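PDB 3BWT: protein PUF4 from Saccharomyces cerevisiae, which binds single-stranded mRNA sequence-specifically through the Pumilio repeats of the domain modelled here and, as a PUF-family protein, probably regulates gene expression post-transcriptionally. Local coordinates for residues 262-265 with 266-270. Numbering follows the deposited sequence.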
ATOM      1  N   MET A 262     -24.054  13.127   3.305  1.00 30.47           N
ATOM      2  CA  MET A 262     -23.272  13.817   2.279  1.00 30.93           C
ATOM      3  C   MET A 262     -24.157  14.296   1.135  1.00 26.54           C
ATOM      4  O   MET A 262     -24.058  15.444   0.702  1.00 29.06           O
ATOM      5  CB  MET A 262     -22.150  12.916   1.737  1.00 23.79           C
ATOM      6  CG  MET A 262     -21.213  13.606   0.742  1.00 23.02           C
ATOM      7  SD  MET A 262     -20.287  15.023   1.393  1.00 26.04           S
ATOM      8  CE  MET A 262     -19.202  14.214   2.560  1.00 17.89           C
ATOM      9  N   ILE A 263     -25.009  13.403   0.642  1.00 26.47           N
ATOM     10  CA  ILE A 263     -25.957  13.746  -0.407  1.00 25.73           C
ATOM     11  C   ILE A 263     -26.816  14.916   0.049  1.00 28.23           C
ATOM     12  O   ILE A 263     -27.133  15.815  -0.729  1.00 28.67           O
ATOM     13  CB  ILE A 263     -26.845  12.542  -0.767  1.00 27.32           C
ATOM     14  CG1 ILE A 263     -25.995  11.440  -1.410  1.00 26.32           C
ATOM     15  CG2 ILE A 263     -27.983  12.960  -1.689  1.00 19.88           C
ATOM     16  CD1 ILE A 263     -26.762  10.177  -1.738  1.00 25.84           C
ATOM     17  N   LEU A 264     -27.169  14.902   1.327  1.00 27.25           N
ATOM     18  CA  LEU A 264     -27.952  15.967   1.935  1.00 27.42           C
ATOM     19  C   LEU A 264     -27.245  17.308   1.907  1.00 31.03           C
ATOM     20  O   LEU A 264     -27.853  18.329   1.580  1.00 37.38           O
ATOM     21  CB  LEU A 264     -28.283  15.611   3.378  1.00 34.46           C
ATOM     22  CG  LEU A 264     -29.689  15.079   3.612  1.00 37.66           C
ATOM     23  CD1 LEU A 264     -29.814  14.581   5.045  1.00 49.57           C
ATOM     24  CD2 LEU A 264     -30.701  16.176   3.315  1.00 31.78           C
ATOM     25  N   GLU A 265     -25.971  17.306   2.280  1.00 33.16           N
ATOM     26  CA  GLU A 265     -25.166  18.521   2.263  1.00 35.39           C
ATOM     27  C   GLU A 265     -25.129  19.104   0.859  1.00 33.96           C
ATOM     28  O   GLU A 265     -25.361  20.298   0.653  1.00 33.72           O
ATOM     29  CB  GLU A 265     -23.743  18.219   2.725  1.00 38.38           C
ATOM     30  CG  GLU A 265     -22.933  19.461   3.028  1.00 43.33           C
ATOM     31  CD  GLU A 265     -23.434  20.176   4.259  1.00 41.77           C
ATOM     32  OE1 GLU A 265     -24.217  19.562   5.012  1.00 35.51           O
ATOM     33  OE2 GLU A 265     -23.045  21.344   4.474  1.00 51.66           O
ATOM     34  N   ILE A 266     -24.831  18.245  -0.105  1.00 31.74           N
ATOM     35  CA  ILE A 266     -24.841  18.633  -1.511  1.00 36.15           C
ATOM     36  C   ILE A 266     -26.193  19.229  -1.920  1.00 36.24           C
ATOM     37  O   ILE A 266     -26.244  20.241  -2.620  1.00 42.24           O
ATOM     38  CB  ILE A 266     -24.445  17.437  -2.415  1.00 26.94           C
ATOM     39  CG1 ILE A 266     -22.960  17.111  -2.211  1.00 21.29           C
ATOM     40  CG2 ILE A 266     -24.758  17.722  -3.873  1.00 20.02           C
ATOM     41  CD1 ILE A 266     -22.490  15.866  -2.908  1.00 22.24           C
ATOM     42  N   LEU A 267     -27.282  18.618  -1.459  1.00 33.45           N
ATOM     43  CA  LEU A 267     -28.630  19.124  -1.732  1.00 34.08           C
ATOM     44  C   LEU A 267     -28.940  20.451  -1.054  1.00 29.76           C
ATOM     45  O   LEU A 267     -29.586  21.311  -1.641  1.00 28.66           O
ATOM     46  CB  LEU A 267     -29.689  18.100  -1.319  1.00 31.14           C
ATOM     47  CG  LEU A 267     -30.145  17.116  -2.395  1.00 37.22           C
ATOM     48  CD1 LEU A 267     -30.985  16.014  -1.768  1.00 37.31           C
ATOM     49  CD2 LEU A 267     -30.910  17.823  -3.514  1.00 29.42           C
ATOM     50  N   ASN A 268     -28.495  20.612   0.186  1.00 31.56           N
ATOM     51  CA  ASN A 268     -28.891  21.769   0.983  1.00 27.11           C
ATOM     52  C   ASN A 268     -27.951  22.971   0.922  1.00 39.01           C
ATOM     53  O   ASN A 268     -28.378  24.076   0.582  1.00 35.25           O
ATOM     54  CB  ASN A 268     -29.133  21.350   2.425  1.00 31.48           C
ATOM     55  CG  ASN A 268     -30.345  20.445   2.565  1.00 45.20           C
ATOM     56  OD1 ASN A 268     -31.342  20.604   1.858  1.00 34.44           O
ATOM     57  ND2 ASN A 268     -30.263  19.489   3.484  1.00 50.46           N
ATOM     58  N   ASN A 269     -26.677  22.763   1.247  1.00 36.43           N
ATOM     59  CA  ASN A 269     -25.708  23.856   1.189  1.00 32.01           C
ATOM     60  C   ASN A 269     -25.096  24.057  -0.205  1.00 46.74           C
ATOM     61  O   ASN A 269     -24.376  25.027  -0.452  1.00 44.35           O
ATOM     62  CB  ASN A 269     -24.646  23.717   2.286  1.00 37.40           C
ATOM     63  CG  ASN A 269     -25.206  24.032   3.679  1.00 60.33           C
ATOM     64  OD1 ASN A 269     -25.944  25.006   3.853  1.00 53.67           O
ATOM     65  ND2 ASN A 269     -24.863  23.206   4.671  1.00 37.83           N
ATOM     66  N   GLY A 270     -25.418  23.153  -1.126  1.00 42.21           N
ATOM     67  CA  GLY A 270     -25.015  23.307  -2.510  1.00 27.83           C
ATOM     68  C   GLY A 270     -26.095  23.978  -3.338  1.00 31.81           C
ATOM     69  O   GLY A 270     -25.843  24.968  -4.023  1.00 28.86           O
TER
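Within helix 256-279 of the Pumilio repeat array, where repeat 7 hands over to repeat 8, Glu-265 reaches one turn ahead to Asn-269. ND2 of Asn-269 lies 2.6 Å from OE2 of Glu-265 in a fairly straight hydrogen bond (165° at the hydrogen). The bond runs in the plane of the amide but comes onto the carboxylate oxygen from above its plane; the two flat groups are turned 59° apart. CG of Glu-265 is anti to the backbone N (chi1 -167°) and the chain then bends at chi2, which brings the carboxylate round toward the amide.

The backbone links the same two residues: Asn-269 N donates to Glu-265 O at 2.9 Å. Gly-270 N reaches the same oxygen in a weak bond of 3.4 Å, as the turn widens to pi type at 266-270. Leu-264 and Asn-268 lie side by side, pointing the same way, a methyl beside the amide. Among the buried residues, CG2 of Ile-263 meets CD1 of Leu-267 at 4.3 Å, and CG of Met-262 meets CD1 of Ile-266 at 4.5 Å.

These four pack on neighbouring helices: Met-262 on 245-253, Ile-263 on Leu-253, Ile-294 and Leu-306, Ile-266 on Ala-236 of 236-240, and Leu-267 on Leu-302 and Leu-306 of 300-310.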